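Local structure of Cap5O (Staphylococcus aureus, 3OJO) at residues K13-G18 / L38-N43. The protein probably oxidises UDP-N-acetyl-mannosamine with NAD as cofactor, a step in the biosynthesis of capsular polysaccharide. Residues are numbered along the deposited sequence; the frame is centred on the assembly and turned at random.
With NAD (nicotinamide-adenine-dinucleotide), chain J.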
loop_
_atom_site.group_PDB
_atom_site.type_symbol
_atom_site.label_atom_id
_atom_site.label_comp_id
_atom_site.label_asym_id
_atom_site.label_seq_id
_atom_site.Cartn_x
_atom_site.Cartn_y
_atom_site.Cartn_z
ATOM N N LYS B 13 -42.958 -8.929 -0.984
ATOM C CA LYS B 13 -42.612 -8.671 -2.374
ATOM C C LYS B 13 -41.300 -7.882 -2.490
ATOM O O LYS B 13 -41.091 -6.907 -1.764
ATOM C CB LYS B 13 -43.751 -7.950 -3.121
ATOM C CG LYS B 13 -43.584 -7.993 -4.646
ATOM C CD LYS B 13 -44.573 -7.106 -5.370
ATOM C CE LYS B 13 -44.217 -6.980 -6.831
ATOM N NZ LYS B 13 -43.393 -5.780 -7.106
ATOM N N LEU B 14 -40.436 -8.292 -3.436
ATOM C CA LEU B 14 -39.165 -7.623 -3.702
ATOM C C LEU B 14 -38.943 -7.325 -5.188
ATOM O O LEU B 14 -39.128 -8.192 -6.034
ATOM C CB LEU B 14 -37.990 -8.403 -3.103
ATOM C CG LEU B 14 -36.573 -8.151 -3.652
ATOM C CD1 LEU B 14 -36.059 -6.795 -3.291
ATOM C CD2 LEU B 14 -35.621 -9.129 -3.101
ATOM N N THR B 15 -38.527 -6.095 -5.487
ATOM C CA THR B 15 -38.155 -5.699 -6.830
ATOM C C THR B 15 -36.617 -5.521 -6.900
ATOM O O THR B 15 -36.008 -4.820 -6.064
ATOM C CB THR B 15 -38.934 -4.472 -7.271
ATOM O OG1 THR B 15 -40.328 -4.737 -7.106
ATOM C CG2 THR B 15 -38.650 -4.097 -8.704
ATOM N N VAL B 16 -35.996 -6.188 -7.886
ATOM C CA VAL B 16 -34.563 -6.068 -8.143
ATOM C C VAL B 16 -34.418 -5.256 -9.437
ATOM O O VAL B 16 -34.865 -5.691 -10.490
ATOM C CB VAL B 16 -33.837 -7.446 -8.203
ATOM C CG1 VAL B 16 -32.373 -7.275 -8.587
ATOM C CG2 VAL B 16 -33.974 -8.220 -6.879
ATOM N N VAL B 17 -33.835 -4.068 -9.346
ATOM C CA VAL B 17 -33.629 -3.182 -10.491
ATOM C C VAL B 17 -32.208 -3.377 -11.048
ATOM O O VAL B 17 -31.227 -3.004 -10.406
ATOM C CB VAL B 17 -33.946 -1.713 -10.133
ATOM C CG1 VAL B 17 -33.831 -0.795 -11.344
ATOM C CG2 VAL B 17 -35.322 -1.602 -9.499
ATOM N N GLY B 18 -32.131 -3.983 -12.224
ATOM C CA GLY B 18 -30.875 -4.327 -12.876
ATOM C C GLY B 18 -30.704 -5.829 -12.795
ATOM O O GLY B 18 -30.686 -6.393 -11.701
ATOM N N LEU B 38 -39.887 -9.430 -8.552
ATOM C CA LEU B 38 -40.043 -8.788 -9.839
ATOM C C LEU B 38 -38.647 -8.295 -10.254
ATOM O O LEU B 38 -38.068 -7.430 -9.596
ATOM C CB LEU B 38 -41.044 -7.626 -9.784
ATOM C CG LEU B 38 -41.613 -7.083 -11.120
ATOM C CD1 LEU B 38 -41.468 -5.622 -11.273
ATOM C CD2 LEU B 38 -41.416 -7.964 -12.341
ATOM N N GLY B 39 -38.115 -8.888 -11.315
ATOM C CA GLY B 39 -36.839 -8.497 -11.891
ATOM C C GLY B 39 -37.076 -7.371 -12.879
ATOM O O GLY B 39 -37.926 -7.487 -13.764
ATOM N N VAL B 40 -36.333 -6.265 -12.732
ATOM C CA VAL B 40 -36.450 -5.103 -13.594
ATOM C C VAL B 40 -35.152 -4.830 -14.353
ATOM O O VAL B 40 -34.100 -4.654 -13.730
ATOM C CB VAL B 40 -36.946 -3.849 -12.818
ATOM C CG1 VAL B 40 -36.927 -2.599 -13.698
ATOM C CG2 VAL B 40 -38.332 -4.078 -12.249
ATOM N N ASP B 41 -35.258 -4.741 -15.701
ATOM C CA ASP B 41 -34.171 -4.389 -16.630
ATOM C C ASP B 41 -34.692 -3.589 -17.825
ATOM O O ASP B 41 -35.728 -3.930 -18.391
ATOM C CB ASP B 41 -33.408 -5.623 -17.125
ATOM C CG ASP B 41 -31.981 -5.314 -17.478
ATOM O OD1 ASP B 41 -31.762 -4.601 -18.468
ATOM O OD2 ASP B 41 -31.084 -5.731 -16.727
ATOM N N ILE B 42 -33.950 -2.538 -18.217
ATOM C CA ILE B 42 -34.269 -1.677 -19.362
ATOM C C ILE B 42 -33.895 -2.327 -20.698
ATOM O O ILE B 42 -34.368 -1.865 -21.738
ATOM C CB ILE B 42 -33.707 -0.230 -19.212
ATOM C CG1 ILE B 42 -32.214 -0.229 -18.854
ATOM C CG2 ILE B 42 -34.524 0.567 -18.192
ATOM C CD1 ILE B 42 -31.441 0.973 -19.311
ATOM N N ASN B 43 -33.045 -3.384 -20.682
ATOM C CA ASN B 43 -32.660 -4.091 -21.905
ATOM C C ASN B 43 -33.731 -5.131 -22.286
ATOM O O ASN B 43 -33.901 -6.129 -21.582
ATOM C CB ASN B 43 -31.273 -4.727 -21.788
ATOM C CG ASN B 43 -30.664 -5.163 -23.110
ATOM O OD1 ASN B 43 -31.334 -5.301 -24.123
ATOM N ND2 ASN B 43 -29.368 -5.388 -23.147
HETATM P PA NAD J . -24.163 -5.696 -15.515
HETATM O O1A NAD J . -23.825 -4.795 -16.637
HETATM O O2A NAD J . -23.825 -7.102 -15.819
HETATM O O5B NAD J . -25.736 -5.566 -15.210
HETATM C C5B NAD J . -26.385 -4.323 -15.168
HETATM C C4B NAD J . -27.782 -4.524 -15.704
HETATM O O4B NAD J . -28.609 -3.469 -15.259
HETATM C C3B NAD J . -27.841 -4.559 -17.237
HETATM O O3B NAD J . -28.649 -5.656 -17.650
HETATM C C2B NAD J . -28.577 -3.267 -17.571
HETATM O O2B NAD J . -29.345 -3.343 -18.755
HETATM C C1B NAD J . -29.434 -3.050 -16.337
HETATM N N9A NAD J . -29.796 -1.633 -16.184
HETATM C C8A NAD J . -28.979 -0.552 -16.433
HETATM N N7A NAD J . -29.628 0.576 -16.068
HETATM C C5A NAD J . -30.849 0.221 -15.599
HETATM C C6A NAD J . -31.917 0.980 -15.117
HETATM N N6A NAD J . -31.788 2.310 -15.070
HETATM N N1A NAD J . -33.076 0.334 -14.693
HETATM C C2A NAD J . -33.167 -1.048 -14.734
HETATM N N3A NAD J . -32.108 -1.793 -15.216
HETATM C C4A NAD J . -30.968 -1.169 -15.642
HETATM O O3 NAD J . -23.427 -5.151 -14.179
HETATM P PN NAD J . -23.124 -6.062 -12.893
HETATM O O1N NAD J . -21.866 -6.805 -13.156
HETATM O O2N NAD J . -24.356 -6.787 -12.494
HETATM O O5D NAD J . -22.768 -4.986 -11.783
HETATM C C5D NAD J . -23.536 -3.823 -11.610
HETATM C C4D NAD J . -22.782 -2.910 -10.649
HETATM O O4D NAD J . -22.604 -3.555 -9.397
HETATM C C3D NAD J . -21.349 -2.596 -11.079
HETATM O O3D NAD J . -21.197 -1.660 -12.130
HETATM C C2D NAD J . -20.794 -2.099 -9.768
HETATM O O2D NAD J . -21.419 -0.883 -9.448
HETATM C C1D NAD J . -21.388 -3.116 -8.807
HETATM N N1N NAD J . -20.385 -4.192 -8.635
HETATM C C2N NAD J . -20.413 -5.349 -9.382
HETATM C C3N NAD J . -19.416 -6.320 -9.200
HETATM C C7N NAD J . -19.644 -7.736 -9.651
HETATM O O7N NAD J . -19.307 -8.775 -8.753
HETATM N N7N NAD J . -20.124 -7.979 -10.878
HETATM C C4N NAD J . -18.378 -6.088 -8.286
HETATM C C5N NAD J . -18.332 -4.899 -7.561
HETATM C C6N NAD J . -19.342 -3.956 -7.765
#
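Thr15 and Val40 meet methyl to methyl, CG2 of Thr15 lying 3.6 Å from CG2 of Val40. The threonine torsion sets this up: CG2 is trans to the backbone N, while OG1 (chi1 -54°) lies beside it. The side chains of Thr15 and Leu38 lie side by side, pointing the same way, with OG1 beside Leu38 CB. OG1 also takes a weak hydrogen bond from Lys13 NZ, which is hydrogen-bonded to Ala83 O. Val17 CG1 stands 4.3 Å from Val40 CG1 on the face of the sheet that also carries Thr15 and Leu38. The strands are parallel, 17° apart in direction, and four backbone hydrogen bonds tie them. Leu38 N bonds to Leu14 O, Val16 N to Leu38 O, and Val40 N to Val16 O. The last, Gly18 N to Val40 O, is 2.6 Å and nearly straight at 166°. With helix 23-32 these strands form the first beta-alpha-beta unit of the Rossmann fold. Gly18 fits the first glycine of the GxGxxG pattern, and its CA passes 3.4 Å from NAD O4B. Past the second strand, the Asp41 carboxylate grips the adenosine ribose with both oxygens. OD1 accepts from NAD O2B at 2.7 Å, and OD2 accepts from O3B at 2.6 Å. Leu19 N also donates to OD2. Asn43 N closes an Asx turn on the anti lone pair of OD1, which helps to fix the carboxylate's rotation. The adenine lies between Val17 CG1, 3.5 Å from NAD C2A, and the side chain of Ile42.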